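Long-range contacts in metallo-beta-lactamase (PDB 3L6N), which hydrolyses the beta-lactam ring of penicillins, cephalosporins and carbapenems with the help of zinc, and so confers resistance to these antibiotics: residues S164-L168 with E214-K218; I11-L15 with F148-V153. All blocks are in the same frame, centred on the assembly; numbering follows the deposited sequence.

Interaction 1 of 2, residues S164-L168 with E214-K218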
ATOM      1  N   SER A 164      -2.608  -0.708  17.073  0.70 15.21           N
ATOM      2  CA  SER A 164      -1.672  -1.509  17.869  0.70 15.73           C
ATOM      3  C   SER A 164      -0.242  -0.948  17.915  0.70 16.19           C
ATOM      4  O   SER A 164       0.612  -1.482  18.627  0.70 16.45           O
ATOM      5  CB  SER A 164      -1.650  -2.958  17.361  0.70 15.67           C
ATOM      6  OG  SER A 164      -0.946  -3.062  16.131  0.70 16.09           O
ATOM      7  N   ALA A 165       0.022   0.108  17.147  1.00 16.43           N
ATOM      8  CA  ALA A 165       1.348   0.747  17.144  1.00 17.33           C
ATOM      9  C   ALA A 165       1.575   1.531  18.440  1.00 17.88           C
ATOM     10  O   ALA A 165       0.640   2.127  18.969  1.00 18.34           O
ATOM     11  CB  ALA A 165       1.511   1.658  15.929  1.00 16.78           C
ATOM     12  N   THR A 166       2.805   1.518  18.946  1.00 19.17           N
ATOM     13  CA  THR A 166       3.121   2.241  20.190  1.00 20.23           C
ATOM     14  C   THR A 166       4.005   3.467  19.957  1.00 20.68           C
ATOM     15  O   THR A 166       4.257   4.246  20.881  1.00 21.04           O
ATOM     16  CB  THR A 166       3.728   1.319  21.273  1.00 20.14           C
ATOM     17  OG1 THR A 166       4.908   0.688  20.769  1.00 21.13           O
ATOM     18  CG2 THR A 166       2.713   0.248  21.702  1.00 20.64           C
ATOM     19  N   ASP A 167       4.474   3.626  18.719  1.00 20.75           N
ATOM     20  CA  ASP A 167       5.135   4.858  18.281  1.00 20.83           C
ATOM     21  C   ASP A 167       4.904   5.090  16.784  1.00 20.41           C
ATOM     22  O   ASP A 167       4.222   4.299  16.128  1.00 19.69           O
ATOM     23  CB  ASP A 167       6.632   4.859  18.623  1.00 21.33           C
ATOM     24  CG  ASP A 167       7.353   3.613  18.144  1.00 22.64           C
ATOM     25  OD1 ASP A 167       7.319   3.306  16.931  1.00 24.33           O
ATOM     26  OD2 ASP A 167       7.979   2.942  18.989  1.00 25.34           O
ATOM     27  N   LEU A 168       5.470   6.173  16.256  1.00 19.95           N
ATOM     28  CA  LEU A 168       5.239   6.561  14.862  1.00 19.57           C
ATOM     29  C   LEU A 168       6.047   5.749  13.853  1.00 19.11           C
ATOM     30  O   LEU A 168       5.795   5.825  12.648  1.00 19.55           O
ATOM     31  CB  LEU A 168       5.509   8.054  14.666  1.00 19.54           C
ATOM     32  CG  LEU A 168       4.492   9.053  15.227  1.00 19.54           C
ATOM     33  CD1 LEU A 168       5.013  10.473  15.089  1.00 20.84           C
ATOM     34  CD2 LEU A 168       3.125   8.903  14.560  1.00 18.67           C
ATOM     35  N   GLU A 214      -3.345  10.385  18.030  1.00 16.88           N
ATOM     36  CA  GLU A 214      -2.808  10.237  19.377  1.00 17.55           C
ATOM     37  C   GLU A 214      -1.286  10.082  19.407  1.00 17.58           C
ATOM     38  O   GLU A 214      -0.599  10.746  20.196  1.00 17.78           O
ATOM     39  CB  GLU A 214      -3.487   9.079  20.108  1.00 17.44           C
ATOM     40  CG  GLU A 214      -3.060   8.982  21.546  1.00 19.10           C
ATOM     41  CD  GLU A 214      -3.839   7.946  22.327  1.00 18.99           C
ATOM     42  OE1 GLU A 214      -3.241   7.352  23.236  1.00 20.87           O
ATOM     43  OE2 GLU A 214      -5.035   7.733  22.041  1.00 19.92           O
ATOM     44  N   LEU A 215      -0.750   9.220  18.543  1.00 17.30           N
ATOM     45  CA  LEU A 215       0.697   8.997  18.488  1.00 17.15           C
ATOM     46  C   LEU A 215       1.449  10.256  18.051  1.00 17.41           C
ATOM     47  O   LEU A 215       2.567  10.507  18.502  1.00 17.47           O
ATOM     48  CB  LEU A 215       1.033   7.825  17.559  1.00 16.83           C
ATOM     49  CG  LEU A 215       0.647   6.422  18.045  1.00 15.95           C
ATOM     50  CD1 LEU A 215       0.836   5.403  16.919  1.00 15.74           C
ATOM     51  CD2 LEU A 215       1.432   5.998  19.288  1.00 16.06           C
ATOM     52  N   LEU A 216       0.817  11.039  17.184  1.00 17.70           N
ATOM     53  CA  LEU A 216       1.387  12.294  16.708  1.00 18.78           C
ATOM     54  C   LEU A 216       1.450  13.324  17.833  1.00 20.04           C
ATOM     55  O   LEU A 216       2.409  14.090  17.922  1.00 19.82           O
ATOM     56  CB  LEU A 216       0.588  12.835  15.520  1.00 18.42           C
ATOM     57  CG  LEU A 216       0.828  12.113  14.184  1.00 17.63           C
ATOM     58  CD1 LEU A 216      -0.281  12.409  13.188  1.00 16.57           C
ATOM     59  CD2 LEU A 216       2.181  12.501  13.613  1.00 17.76           C
ATOM     60  N   ASN A 217       0.427  13.329  18.689  1.00 21.15           N
ATOM     61  CA  ASN A 217       0.395  14.226  19.850  1.00 22.83           C
ATOM     62  C   ASN A 217       1.398  13.845  20.927  1.00 23.77           C
ATOM     63  O   ASN A 217       1.926  14.712  21.619  1.00 24.31           O
ATOM     64  CB  ASN A 217      -1.007  14.278  20.459  1.00 22.66           C
ATOM     65  CG  ASN A 217      -1.956  15.138  19.666  1.00 23.36           C
ATOM     66  OD1 ASN A 217      -3.122  14.788  19.494  1.00 25.66           O
ATOM     67  ND2 ASN A 217      -1.470  16.275  19.184  1.00 24.10           N
ATOM     68  N   LYS A 218       1.654  12.548  21.070  1.00 25.19           N
ATOM     69  CA  LYS A 218       2.558  12.046  22.101  1.00 26.38           C
ATOM     70  C   LYS A 218       4.012  12.208  21.680  1.00 26.89           C
ATOM     71  O   LYS A 218       4.923  12.061  22.499  1.00 27.73           O
ATOM     72  CB  LYS A 218       2.263  10.577  22.415  1.00 26.72           C
ATOM     73  CG  LYS A 218       0.912  10.323  23.079  1.00 27.84           C
ATOM     74  CD  LYS A 218       0.657   8.823  23.221  1.00 29.88           C
ATOM     75  CE  LYS A 218       1.239   8.257  24.512  1.00 31.48           C
ATOM     76  NZ  LYS A 218       0.384   8.559  25.703  1.00 32.32           N
TER
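Leu-215, near the end of the C-terminal helix 208-217, pushes its side chain into the inner side of the bend made by residues 164-168. In this metallo-beta-lactamase fold the bend belongs to the long loop between strand 153-157 and helix 179-189. The side chains meet through apolar groups, but Leu-215 also packs against backbone; no hydrogen bond joins the two segments. CB of Leu-215 meets CD2 of Leu-168 at 3.8 Å. CG lies anti to the carbonyl carbon (chi1 -70°), which sends the two methyl groups off the helix and into the bend. CD1 of Leu-215 sits 3.6 Å from the carbonyl O of Asp-167 and 3.9 Å from CB of Ala-165. CD2 of Leu-215 rests against the backbone of Thr-166, 3.7 Å from its C atom. Leu-168 runs past Leu-215 in the opposite sense and crosses Leu-216 at about a right angle. Leu-216 also touches Trp-179 and Pro-180 of helix 179-189. CB of Asp-167 points away from the helix, and OD1 accepts a hydrogen bond from Gly-169 N. Leu-215 also touches Lys-161, a probable beta-lactam-binding residue. Both methyls of Leu-168, CD1 and CD2, lie 3.8 Å from CD2 of Leu-216.

Interaction 2 of 2, residues I11-L15 with F148-V153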
ATOM      1  N   ILE A  11     -12.602  -8.943   0.823  0.70  4.86           N
ATOM      2  CA  ILE A  11     -13.780  -8.096   0.876  0.70  5.17           C
ATOM      3  C   ILE A  11     -14.491  -8.228  -0.467  0.70  5.42           C
ATOM      4  O   ILE A  11     -13.890  -8.000  -1.521  0.70  5.09           O
ATOM      5  CB  ILE A  11     -13.414  -6.602   1.146  0.70  5.20           C
ATOM      6  CG1 ILE A  11     -12.598  -6.448   2.435  0.70  6.54           C
ATOM      7  CG2 ILE A  11     -14.679  -5.728   1.207  0.70  5.78           C
ATOM      8  CD1 ILE A  11     -11.110  -6.265   2.226  0.70  9.09           C
ATOM      9  N   LYS A  12     -15.765  -8.616  -0.416  1.00  5.93           N
ATOM     10  CA  LYS A  12     -16.593  -8.808  -1.619  1.00  6.05           C
ATOM     11  C   LYS A  12     -15.848  -9.505  -2.779  1.00  6.08           C
ATOM     12  O   LYS A  12     -15.729  -8.971  -3.882  1.00  6.51           O
ATOM     13  CB  LYS A  12     -17.249  -7.496  -2.074  1.00  6.71           C
ATOM     14  CG  LYS A  12     -18.188  -6.856  -1.060  1.00  9.65           C
ATOM     15  CD  LYS A  12     -18.943  -5.745  -1.772  1.00 14.98           C
ATOM     16  CE  LYS A  12     -19.509  -4.717  -0.824  1.00 18.73           C
ATOM     17  NZ  LYS A  12     -20.178  -3.652  -1.622  1.00 21.24           N
ATOM     18  N   ASN A  13     -15.317 -10.690  -2.475  1.00  5.87           N
ATOM     19  CA  ASN A  13     -14.758 -11.619  -3.467  1.00  6.20           C
ATOM     20  C   ASN A  13     -13.344 -11.244  -3.938  1.00  5.55           C
ATOM     21  O   ASN A  13     -12.435 -12.080  -3.903  1.00  5.80           O
ATOM     22  CB  ASN A  13     -15.712 -11.779  -4.669  1.00  6.66           C
ATOM     23  CG  ASN A  13     -15.427 -13.011  -5.495  1.00  8.61           C
ATOM     24  OD1 ASN A  13     -14.983 -14.043  -4.978  1.00  9.03           O
ATOM     25  ND2 ASN A  13     -15.726 -12.925  -6.790  1.00 10.19           N
ATOM     26  N   ASN A  14     -13.162  -9.987  -4.347  1.00  4.96           N
ATOM     27  CA  ASN A  14     -12.000  -9.622  -5.152  1.00  4.76           C
ATOM     28  C   ASN A  14     -10.928  -8.772  -4.483  1.00  4.53           C
ATOM     29  O   ASN A  14      -9.772  -8.785  -4.939  1.00  4.50           O
ATOM     30  CB  ASN A  14     -12.433  -8.941  -6.463  1.00  5.11           C
ATOM     31  CG  ASN A  14     -12.947  -9.934  -7.494  1.00  7.52           C
ATOM     32  OD1 ASN A  14     -12.964 -11.144  -7.265  1.00  9.08           O
ATOM     33  ND2 ASN A  14     -13.397  -9.414  -8.639  1.00 11.76           N
ATOM     34  N   LEU A  15     -11.298  -8.034  -3.434  1.00  4.30           N
ATOM     35  CA  LEU A  15     -10.338  -7.160  -2.763  1.00  4.30           C
ATOM     36  C   LEU A  15      -9.678  -7.872  -1.584  1.00  4.69           C
ATOM     37  O   LEU A  15     -10.343  -8.258  -0.610  1.00  4.77           O
ATOM     38  CB  LEU A  15     -10.995  -5.848  -2.309  1.00  4.73           C
ATOM     39  CG  LEU A  15     -10.028  -4.825  -1.709  1.00  4.30           C
ATOM     40  CD1 LEU A  15      -8.985  -4.377  -2.747  1.00  4.75           C
ATOM     41  CD2 LEU A  15     -10.847  -3.644  -1.227  1.00  4.24           C
ATOM     42  N   PHE A 148     -11.301   2.368  -2.705  1.00  7.27           N
ATOM     43  CA  PHE A 148     -12.003   1.340  -3.469  1.00  7.59           C
ATOM     44  C   PHE A 148     -13.514   1.530  -3.300  1.00  8.67           C
ATOM     45  O   PHE A 148     -14.107   0.975  -2.373  1.00  8.49           O
ATOM     46  CB  PHE A 148     -11.577  -0.049  -2.980  1.00  7.80           C
ATOM     47  CG  PHE A 148     -10.110  -0.338  -3.187  1.00  5.53           C
ATOM     48  CD1 PHE A 148      -9.191  -0.111  -2.164  1.00  6.14           C
ATOM     49  CD2 PHE A 148      -9.654  -0.828  -4.405  1.00  4.45           C
ATOM     50  CE1 PHE A 148      -7.830  -0.375  -2.356  1.00  5.95           C
ATOM     51  CE2 PHE A 148      -8.288  -1.092  -4.618  1.00  6.84           C
ATOM     52  CZ  PHE A 148      -7.385  -0.872  -3.578  1.00  5.61           C
ATOM     53  N   PRO A 149     -14.134   2.328  -4.193  1.00  9.62           N
ATOM     54  CA  PRO A 149     -15.513   2.787  -3.955  1.00 10.91           C
ATOM     55  C   PRO A 149     -16.553   1.680  -3.856  1.00 11.73           C
ATOM     56  O   PRO A 149     -17.499   1.807  -3.068  1.00 12.22           O
ATOM     57  CB  PRO A 149     -15.797   3.709  -5.145  1.00 10.70           C
ATOM     58  CG  PRO A 149     -14.795   3.384  -6.178  1.00 11.14           C
ATOM     59  CD  PRO A 149     -13.564   2.924  -5.412  1.00  9.52           C
ATOM     60  N   LYS A 150     -16.373   0.608  -4.625  1.00 11.93           N
ATOM     61  CA  LYS A 150     -17.310  -0.522  -4.592  1.00 12.68           C
ATOM     62  C   LYS A 150     -17.162  -1.417  -3.356  1.00 12.22           C
ATOM     63  O   LYS A 150     -18.029  -2.256  -3.081  1.00 13.30           O
ATOM     64  CB  LYS A 150     -17.209  -1.334  -5.887  1.00 12.92           C
ATOM     65  CG  LYS A 150     -17.327  -0.505  -7.175  1.00 16.17           C
ATOM     66  CD  LYS A 150     -18.697   0.166  -7.319  1.00 19.59           C
ATOM     67  CE  LYS A 150     -19.002   0.461  -8.779  1.00 22.06           C
ATOM     68  NZ  LYS A 150     -20.412   0.915  -8.979  1.00 23.44           N
ATOM     69  N   TYR A 151     -16.080  -1.225  -2.602  1.00 11.21           N
ATOM     70  CA  TYR A 151     -15.781  -2.026  -1.416  1.00 10.08           C
ATOM     71  C   TYR A 151     -15.868  -1.244  -0.114  1.00 10.51           C
ATOM     72  O   TYR A 151     -15.873  -1.836   0.967  1.00 10.67           O
ATOM     73  CB  TYR A 151     -14.382  -2.650  -1.554  1.00  9.61           C
ATOM     74  CG  TYR A 151     -14.272  -3.548  -2.759  1.00  8.30           C
ATOM     75  CD1 TYR A 151     -13.903  -3.040  -4.009  1.00  6.33           C
ATOM     76  CD2 TYR A 151     -14.554  -4.905  -2.653  1.00  6.67           C
ATOM     77  CE1 TYR A 151     -13.816  -3.866  -5.126  1.00  6.88           C
ATOM     78  CE2 TYR A 151     -14.466  -5.736  -3.755  1.00  5.53           C
ATOM     79  CZ  TYR A 151     -14.101  -5.214  -4.984  1.00  7.01           C
ATOM     80  OH  TYR A 151     -14.028  -6.046  -6.073  1.00  7.35           O
ATOM     81  N   ASN A 152     -15.931   0.086  -0.230  1.00 10.52           N
ATOM     82  CA  ASN A 152     -15.858   1.005   0.913  1.00 10.88           C
ATOM     83  C   ASN A 152     -14.626   0.770   1.777  1.00  9.88           C
ATOM     84  O   ASN A 152     -14.677   0.858   2.996  1.00  9.92           O
ATOM     85  CB  ASN A 152     -17.150   0.984   1.741  1.00 11.70           C
ATOM     86  CG  ASN A 152     -18.296   1.690   1.037  1.00 14.29           C
ATOM     87  OD1 ASN A 152     -18.094   2.645   0.280  1.00 18.23           O
ATOM     88  ND2 ASN A 152     -19.511   1.224   1.288  1.00 18.38           N
ATOM     89  N   VAL A 153     -13.510   0.482   1.112  1.00  8.64           N
ATOM     90  CA  VAL A 153     -12.252   0.235   1.809  1.00  7.56           C
ATOM     91  C   VAL A 153     -11.237   1.276   1.374  1.00  7.25           C
ATOM     92  O   VAL A 153     -11.101   1.546   0.187  1.00  7.09           O
ATOM     93  CB  VAL A 153     -11.704  -1.188   1.498  1.00  7.49           C
ATOM     94  CG1 VAL A 153     -10.279  -1.351   2.019  1.00  7.68           C
ATOM     95  CG2 VAL A 153     -12.611  -2.257   2.089  1.00  7.80           C
TER
HETATM   96  O   HOH W   1     -16.918  -7.192  -5.754  1.00 16.55           O
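The turn between strands 145-148 and 153-157 packs against residues 11-15, which lead into strand 15-24. Leu-15 packs on two aromatic rings with different atoms. Leu-15 CD1 stands over the centre of the Phe-148 ring, 3.8 Å from the centroid and 10° off the normal. Leu-15 CB lies over one face of Tyr-151, shifted toward the rim, 3.9 Å from that centroid. With CG anti to the backbone N (chi1 -175°), Leu-15 extends from the Tyr-151 ring toward Phe-148 and Val-153. Leu-15 CD2 meets Val-153 CB at 3.8 Å. The turn carries a G1 beta bulge, with Asn-152 and Val-153 both opposite Phe-148. Strand 15-24 belongs to one sheet of the metallo-beta-lactamase sandwich and strands 145-148 and 153-157 to the other, so the contact joins the two. Ile-11 CG2 touches Tyr-151 CD2. Lys-12, exposed to solvent, stretches along the turn. Lys-12 NZ donates to Lys-150 O at 2.9 Å, with a C=O...N angle of 160°. Lys-12 O lies at the edge of the Tyr-151 ring, near its plane. One water donates to Lys-12 O at 2.8 Å and to Tyr-151 OH at 3.1 Å. Glu-128 bonds to both segments: OE1 pairs with Tyr-151 OH, and OE2 accepts from Asn-14 ND2.

Interactions 1 and 2 are separate: their centres lie 28 Å apart and their nearest atoms about 17 Å. Both segments of interaction 2 precede those of interaction 1 in the chain. Strand 153-157 connects them. It starts at the turn of interaction 2 and leads to Cys-158, a zinc ligand, and then into the loop of interaction 1. Only interaction 1 is near the active site. The side chain of Ala-165 comes about 7 Å from that of the zinc ligand His-200, and the side chain of Leu-168 lies about 11 Å from a bound zinc ion. Interaction 2 is structural packing away from the zinc site.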